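PDB 3UMV: deoxyribodipyrimidine photo-lyase from Oryza sativa Japonica Group, which uses light and a bound FAD to split cyclobutane pyrimidine dimers in ultraviolet-damaged DNA back into separate pyrimidines. Local coordinates for residues 184-189 against 322-326; 172-176 against 331-335. All blocks are in the same frame, centred on the assembly; numbering follows the deposited sequence.

Both contacts pack the segment that follows the six-stranded sheet in sequence against one long helix, 310-333. Along the chain the order is 172-176, 184-189, 322-326 and 331-335, so the chain makes contact 1 within the long excursion that contact 2 closes. Helix 174-177 meets the C-terminal end of helix 310-333, and the next helix, 185-193, meets it about two turns earlier. The two centres lie about 12 Å apart and are joined by a probable hydrogen bond from Val172 N to Glu325 OE1. Helix 310-333 also borders the FAD adenine, so it ties this segment to the cofactor pocket.

Contact 1. Residues 184-189 against 322-326; sequences SAKTFR and VRREL. With FAD (flavin-adenine dinucleotide), chain I.
Ala185 and Arg189, one turn apart on helix 185-193, face Arg323 and Val322 of helix 310-333. The two axes pass 9.7 Å apart at 95°, so the helices cross almost perpendicularly and side chains from single turns do the touching. Phe188 is swung toward the other helix with CG trans to its backbone N (chi1 -174°), and one face of its ring is set over Leu326: Leu326 CA sits 4.1 Å from the Phe188 ring centroid, 12° off the normal, a CH-pi contact. The side chains of Phe188 and Leu326 run past each other in opposite directions, with Leu326 CD1 3.9 Å from Phe188 CB, while Leu326 CD2 rests 3.6 Å from Ala185 N, beside the Ser184 N-cap. With an alanine in place of Phe188, the backbone around Leu326 would probably lose its aromatic cover and a gap would open between the helices. Ala185 CB fits between Val322 CG1, at 4.0 Å, and Arg323 NH2. Water 1 accepts from Ala185 N, an amide of the first turn, and less certainly from Arg323 NH1, whose side chain has two conformers. Val322 CG2 crosses the base of Arg189, whose guanidinium lies over Ala185 O while NH1 makes a salt bridge to Glu318. Arg324, on another face of the helix, brings CA within 3.4 Å of FAD N3A. Helix 310-333 thus stands between helix 185-193 and the adenine, while Glu325 bonds Val171 N and probably Val172 N in the loop after strand 162-166.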
loop_
_atom_site.group_PDB
_atom_site.type_symbol
_atom_site.label_atom_id
_atom_site.label_comp_id
_atom_site.label_asym_id
_atom_site.label_seq_id
_atom_site.Cartn_x
_atom_site.Cartn_y
_atom_site.Cartn_z
ATOM N N SER A 184 13.161 -0.978 14.664
ATOM C CA SER A 184 13.311 0.216 13.841
ATOM C C SER A 184 13.901 -0.056 12.458
ATOM O O SER A 184 14.280 -1.196 12.125
ATOM C CB SER A 184 14.210 1.218 14.548
ATOM O OG SER A 184 15.534 0.693 14.622
ATOM N N ALA A 185 14.006 1.008 11.666
ATOM C CA ALA A 185 14.622 0.920 10.351
ATOM C C ALA A 185 16.058 0.455 10.479
ATOM O O ALA A 185 16.524 -0.343 9.680
ATOM C CB ALA A 185 14.562 2.256 9.637
ATOM N N LYS A 186 16.767 0.951 11.485
ATOM C CA LYS A 186 18.155 0.541 11.659
ATOM C C LYS A 186 18.294 -0.971 11.805
ATOM O O LYS A 186 19.093 -1.612 11.098
ATOM C CB LYS A 186 18.784 1.252 12.852
ATOM C CG LYS A 186 20.295 1.037 12.946
ATOM C CD LYS A 186 20.658 -0.230 13.687
ATOM C CE LYS A 186 22.163 -0.461 13.646
ATOM N NZ LYS A 186 22.625 -1.355 14.745
ATOM N N THR A 187 17.527 -1.553 12.715
ATOM C CA THR A 187 17.653 -2.984 12.977
ATOM C C THR A 187 17.117 -3.811 11.813
ATOM O O THR A 187 17.639 -4.874 11.498
ATOM C CB THR A 187 16.984 -3.397 14.315
ATOM O OG1 THR A 187 15.565 -3.264 14.217
ATOM C CG2 THR A 187 17.491 -2.517 15.459
ATOM N N PHE A 188 16.084 -3.300 11.159
ATOM C CA PHE A 188 15.546 -3.955 9.982
ATOM C C PHE A 188 16.550 -3.897 8.818
ATOM O O PHE A 188 16.793 -4.899 8.142
ATOM C CB PHE A 188 14.218 -3.316 9.585
ATOM C CG PHE A 188 13.527 -4.032 8.472
ATOM C CD1 PHE A 188 12.932 -5.259 8.695
ATOM C CD2 PHE A 188 13.476 -3.485 7.197
ATOM C CE1 PHE A 188 12.289 -5.935 7.669
ATOM C CE2 PHE A 188 12.831 -4.151 6.173
ATOM C CZ PHE A 188 12.239 -5.380 6.411
ATOM N N ARG A 189 17.162 -2.731 8.608
ATOM C CA ARG A 189 18.175 -2.582 7.557
ATOM C C ARG A 189 19.346 -3.544 7.754
ATOM O O ARG A 189 19.895 -4.080 6.787
ATOM C CB ARG A 189 18.682 -1.141 7.521
ATOM C CG ARG A 189 19.630 -0.807 6.378
ATOM C CD ARG A 189 20.210 0.601 6.588
ATOM N NE ARG A 189 19.163 1.581 6.890
ATOM C CZ ARG A 189 19.079 2.274 8.022
ATOM N NH1 ARG A 189 18.088 3.144 8.201
ATOM N NH2 ARG A 189 19.983 2.108 8.979
ATOM N N VAL A 322 13.624 -0.118 2.652
ATOM C CA VAL A 322 13.701 -0.344 4.083
ATOM C C VAL A 322 12.455 0.101 4.864
ATOM O O VAL A 322 11.879 -0.680 5.612
ATOM C CB VAL A 322 14.976 0.263 4.690
ATOM C CG1 VAL A 322 14.863 0.302 6.192
ATOM C CG2 VAL A 322 16.174 -0.583 4.281
ATOM N N ARG A 323 12.047 1.350 4.691
ATOM C CA ARG A 323 10.916 1.851 5.458
ATOM C C ARG A 323 9.620 1.143 5.062
ATOM O O ARG A 323 8.891 0.644 5.927
ATOM C CB ARG A 323 10.789 3.368 5.325
ATOM C CG ARG A 323 11.980 4.130 5.883
ATOM C CD ARG A 323 11.508 5.297 6.746
ATOM N NE ARG A 323 10.837 4.829 7.956
ATOM C CZ ARG A 323 11.417 4.768 9.150
ATOM N NH1 ARG A 323 10.741 4.328 10.205
ATOM N NH2 ARG A 323 12.678 5.160 9.284
ATOM N N ARG A 324 9.343 1.080 3.763
ATOM C CA ARG A 324 8.091 0.495 3.299
ATOM C C ARG A 324 8.014 -0.958 3.763
ATOM O O ARG A 324 6.996 -1.393 4.304
ATOM C CB ARG A 324 7.960 0.565 1.779
ATOM C CG ARG A 324 6.681 -0.108 1.263
ATOM C CD ARG A 324 6.626 -0.071 -0.250
ATOM N NE ARG A 324 7.889 -0.570 -0.778
ATOM C CZ ARG A 324 8.212 -1.850 -0.916
ATOM N NH1 ARG A 324 7.342 -2.821 -0.619
ATOM N NH2 ARG A 324 9.421 -2.163 -1.377
ATOM N N GLU A 325 9.097 -1.700 3.565
ATOM C CA GLU A 325 9.092 -3.103 3.955
ATOM C C GLU A 325 9.074 -3.319 5.466
ATOM O O GLU A 325 8.571 -4.341 5.944
ATOM C CB GLU A 325 10.185 -3.887 3.204
ATOM C CG GLU A 325 9.847 -3.929 1.720
ATOM C CD GLU A 325 10.802 -4.716 0.831
ATOM O OE1 GLU A 325 11.516 -5.626 1.311
ATOM O OE2 GLU A 325 10.785 -4.421 -0.384
ATOM N N LEU A 326 9.597 -2.345 6.211
ATOM C CA LEU A 326 9.502 -2.361 7.663
ATOM C C LEU A 326 8.039 -2.274 8.100
ATOM O O LEU A 326 7.660 -2.872 9.105
ATOM C CB LEU A 326 10.315 -1.214 8.275
ATOM C CG LEU A 326 10.125 -1.025 9.790
ATOM C CD1 LEU A 326 10.619 -2.216 10.605
ATOM C CD2 LEU A 326 10.813 0.246 10.211
HETATM P PA FAD I . 8.535 9.359 -1.613
HETATM O O1A FAD I . 9.269 10.253 -0.660
HETATM O O2A FAD I . 8.860 9.590 -3.063
HETATM O O5B FAD I . 8.820 7.842 -1.190
HETATM C C5B FAD I . 8.882 6.799 -2.139
HETATM C C4B FAD I . 8.264 5.525 -1.553
HETATM O O4B FAD I . 8.917 5.118 -0.360
HETATM C C3B FAD I . 6.819 5.734 -1.144
HETATM O O3B FAD I . 5.946 5.598 -2.240
HETATM C C2B FAD I . 6.634 4.625 -0.151
HETATM O O2B FAD I . 6.503 3.394 -0.836
HETATM C C1B FAD I . 7.968 4.606 0.550
HETATM N N9A FAD I . 7.933 5.425 1.773
HETATM C C8A FAD I . 8.289 6.740 1.914
HETATM N N7A FAD I . 8.107 7.079 3.212
HETATM C C5A FAD I . 7.625 6.000 3.890
HETATM C C6A FAD I . 7.261 5.761 5.222
HETATM N N6A FAD I . 7.440 6.671 6.178
HETATM N N1A FAD I . 6.804 4.516 5.594
HETATM C C2A FAD I . 6.715 3.509 4.661
HETATM N N3A FAD I . 7.068 3.746 3.351
HETATM C C4A FAD I . 7.525 4.963 2.983
HETATM N N1 FAD I . 2.324 5.751 3.138
HETATM C C2 FAD I . 1.470 5.058 2.331
HETATM O O2 FAD I . 1.953 4.460 1.369
HETATM N N3 FAD I . 0.115 5.016 2.611
HETATM C C4 FAD I . -0.398 5.692 3.704
HETATM O O4 FAD I . -1.609 5.657 3.947
HETATM C C4X FAD I . 0.482 6.386 4.526
HETATM N N5 FAD I . 0.034 7.089 5.620
HETATM C C5X FAD I . 0.926 7.756 6.437
HETATM C C6 FAD I . 0.463 8.442 7.567
HETATM C C7 FAD I . 1.363 9.122 8.393
HETATM C C7M FAD I . 0.840 9.840 9.611
HETATM C C8 FAD I . 2.723 9.118 8.073
HETATM C C8M FAD I . 3.735 9.833 8.917
HETATM C C9 FAD I . 3.166 8.447 6.946
HETATM C C9A FAD I . 2.276 7.768 6.134
HETATM N N10 FAD I . 2.727 7.105 5.012
HETATM C C10 FAD I . 1.829 6.417 4.231
HETATM C "C1'" FAD I . 4.200 7.086 4.626
HETATM C "C2'" FAD I . 4.625 8.246 3.672
HETATM O "O2'" FAD I . 4.184 9.544 4.088
HETATM C "C3'" FAD I . 4.182 8.050 2.210
HETATM O "O3'" FAD I . 4.558 6.767 1.783
HETATM C "C4'" FAD I . 4.789 9.075 1.249
HETATM O "O4'" FAD I . 4.423 10.381 1.651
HETATM C "C5'" FAD I . 4.289 8.760 -0.159
HETATM O "O5'" FAD I . 4.546 9.760 -1.116
HETATM P P FAD I . 5.635 9.485 -2.263
HETATM O O1P FAD I . 5.365 8.163 -2.955
HETATM O O2P FAD I . 5.653 10.650 -3.218
HETATM O O3P FAD I . 6.940 9.489 -1.315
HETATM O O HOH W 1 12.747 3.651 11.979
#

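Contact 2. Residues 172-176 against 331-335; sequences VPVWT and CYYQP
Val174 and Tyr332 meet because each sends a branch trans to its own backbone N: CG2 of the valine and CG of the tyrosine (chi1 179°). Val174 CG2 then nestles at the base of the tyrosine, 3.8 Å from Tyr332 CB and 3.9 Å from Tyr332 CG, and the two side chains are set at a slant to one another. The other methyl, Val174 CG1, lies over one face of the Tyr332 ring and also 3.4 Å above the indole plane of Trp175, near its rim, so the valine fills the angle between two aromatic groups. Trp175 has chi1 36°, with CG between the backbone N and the carbonyl carbon, which folds the indole back over Val174. Its six-membered ring then presents CE3 to the tyrosine, with Tyr332 OH 4.0 Å away and close to the indole plane; an edge of the indole, not its face, receives the hydroxyl. Tyr333, next on the helix, brings its hydroxyl up to the backbone of the same tryptophan, with OH 4.0 Å from Trp175 CA. The two tyrosines also pack on each other: Tyr332 CD2 stands 3.5 Å above the Tyr333 plane, over the ring centre. Phe137 meets the Tyr332 ring with the planes inclined at about 70° and also touches Val174, extending the cluster toward the alpha/beta part of the molecule. The contact is therefore mainly van der Waals, a valine methyl against aromatic rings with two tyrosine hydroxyls lying against Trp175. The indole N-H and the Tyr333 hydroxyl have partners outside the two segments: Trp175 NE1 bonds Ser24 O and Tyr333 OH bonds Ser178 O; the backbone N of Val174 is held by Asp167 OD2.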
loop_
_atom_site.group_PDB
_atom_site.type_symbol
_atom_site.label_atom_id
_atom_site.label_comp_id
_atom_site.label_asym_id
_atom_site.label_seq_id
_atom_site.Cartn_x
_atom_site.Cartn_y
_atom_site.Cartn_z
ATOM N N VAL A 172 12.478 -8.229 -0.415
ATOM C CA VAL A 172 12.859 -9.368 0.401
ATOM C C VAL A 172 11.573 -9.931 0.999
ATOM O O VAL A 172 10.814 -9.201 1.642
ATOM C CB VAL A 172 13.835 -8.955 1.530
ATOM C CG1 VAL A 172 14.273 -10.175 2.338
ATOM C CG2 VAL A 172 15.074 -8.239 0.960
ATOM N N PRO A 173 11.303 -11.223 0.785
ATOM C CA PRO A 173 10.056 -11.809 1.297
ATOM C C PRO A 173 9.849 -11.508 2.770
ATOM O O PRO A 173 10.803 -11.593 3.553
ATOM C CB PRO A 173 10.271 -13.305 1.075
ATOM C CG PRO A 173 11.192 -13.371 -0.099
ATOM C CD PRO A 173 12.095 -12.184 -0.006
ATOM N N VAL A 174 8.621 -11.141 3.140
ATOM C CA VAL A 174 8.328 -10.705 4.505
ATOM C C VAL A 174 8.726 -11.736 5.583
ATOM O O VAL A 174 9.222 -11.362 6.652
ATOM C CB VAL A 174 6.837 -10.330 4.660
ATOM C CG1 VAL A 174 5.936 -11.569 4.422
ATOM C CG2 VAL A 174 6.592 -9.736 6.042
ATOM N N TRP A 175 8.521 -13.024 5.310
ATOM C CA TRP A 175 8.823 -14.059 6.307
ATOM C C TRP A 175 10.317 -14.395 6.347
ATOM O O TRP A 175 10.799 -15.049 7.274
ATOM C CB TRP A 175 7.978 -15.324 6.047
ATOM C CG TRP A 175 7.782 -15.573 4.600
ATOM C CD1 TRP A 175 8.730 -15.986 3.701
ATOM C CD2 TRP A 175 6.573 -15.399 3.855
ATOM N NE1 TRP A 175 8.182 -16.088 2.445
ATOM C CE2 TRP A 175 6.860 -15.730 2.511
ATOM C CE3 TRP A 175 5.276 -15.008 4.193
ATOM C CZ2 TRP A 175 5.902 -15.668 1.511
ATOM C CZ3 TRP A 175 4.323 -14.959 3.202
ATOM C CH2 TRP A 175 4.635 -15.293 1.876
ATOM N N THR A 176 11.051 -13.914 5.348
ATOM C CA THR A 176 12.485 -14.143 5.255
ATOM C C THR A 176 13.285 -12.945 5.770
ATOM O O THR A 176 14.344 -13.109 6.378
ATOM C CB THR A 176 12.886 -14.415 3.805
ATOM O OG1 THR A 176 12.219 -15.597 3.351
ATOM C CG2 THR A 176 14.387 -14.604 3.683
ATOM N N CYS A 331 3.170 -4.997 10.476
ATOM C CA CYS A 331 1.794 -5.473 10.407
ATOM C C CYS A 331 1.708 -7.011 10.349
ATOM O O CYS A 331 0.785 -7.605 10.892
ATOM C CB CYS A 331 1.041 -4.828 9.242
ATOM S SG CYS A 331 0.882 -3.037 9.368
ATOM N N TYR A 332 2.687 -7.655 9.713
ATOM C CA TYR A 332 2.689 -9.109 9.605
ATOM C C TYR A 332 2.877 -9.788 10.969
ATOM O O TYR A 332 2.220 -10.783 11.257
ATOM C CB TYR A 332 3.771 -9.555 8.610
ATOM C CG TYR A 332 3.866 -11.056 8.453
ATOM C CD1 TYR A 332 2.911 -11.759 7.716
ATOM C CD2 TYR A 332 4.915 -11.772 9.020
ATOM C CE1 TYR A 332 2.991 -13.121 7.562
ATOM C CE2 TYR A 332 5.000 -13.146 8.860
ATOM C CZ TYR A 332 4.032 -13.807 8.129
ATOM O OH TYR A 332 4.091 -15.170 7.961
ATOM N N TYR A 333 3.745 -9.228 11.817
ATOM C CA TYR A 333 4.090 -9.862 13.089
ATOM C C TYR A 333 3.333 -9.314 14.291
ATOM O O TYR A 333 3.285 -9.970 15.335
ATOM C CB TYR A 333 5.601 -9.797 13.377
ATOM C CG TYR A 333 6.437 -10.720 12.525
ATOM C CD1 TYR A 333 6.303 -12.100 12.626
ATOM C CD2 TYR A 333 7.362 -10.218 11.617
ATOM C CE1 TYR A 333 7.069 -12.954 11.845
ATOM C CE2 TYR A 333 8.134 -11.067 10.834
ATOM C CZ TYR A 333 7.977 -12.434 10.956
ATOM O OH TYR A 333 8.728 -13.288 10.189
ATOM N N GLN A 334 2.766 -8.115 14.152
ATOM C CA GLN A 334 1.998 -7.480 15.226
ATOM C C GLN A 334 0.519 -7.423 14.831
ATOM O O GLN A 334 0.097 -6.519 14.093
ATOM C CB GLN A 334 2.563 -6.080 15.513
ATOM C CG GLN A 334 1.792 -5.260 16.587
ATOM C CD GLN A 334 1.495 -6.054 17.861
ATOM O OE1 GLN A 334 0.445 -6.691 17.975
ATOM N NE2 GLN A 334 2.413 -6.007 18.829
ATOM N N PRO A 335 -0.279 -8.389 15.315
ATOM C CA PRO A 335 -1.707 -8.456 14.967
ATOM C C PRO A 335 -2.478 -7.196 15.338
ATOM O O PRO A 335 -3.464 -6.890 14.680
ATOM C CB PRO A 335 -2.221 -9.635 15.807
ATOM C CG PRO A 335 -1.046 -10.485 16.015
ATOM C CD PRO A 335 0.116 -9.521 16.171
#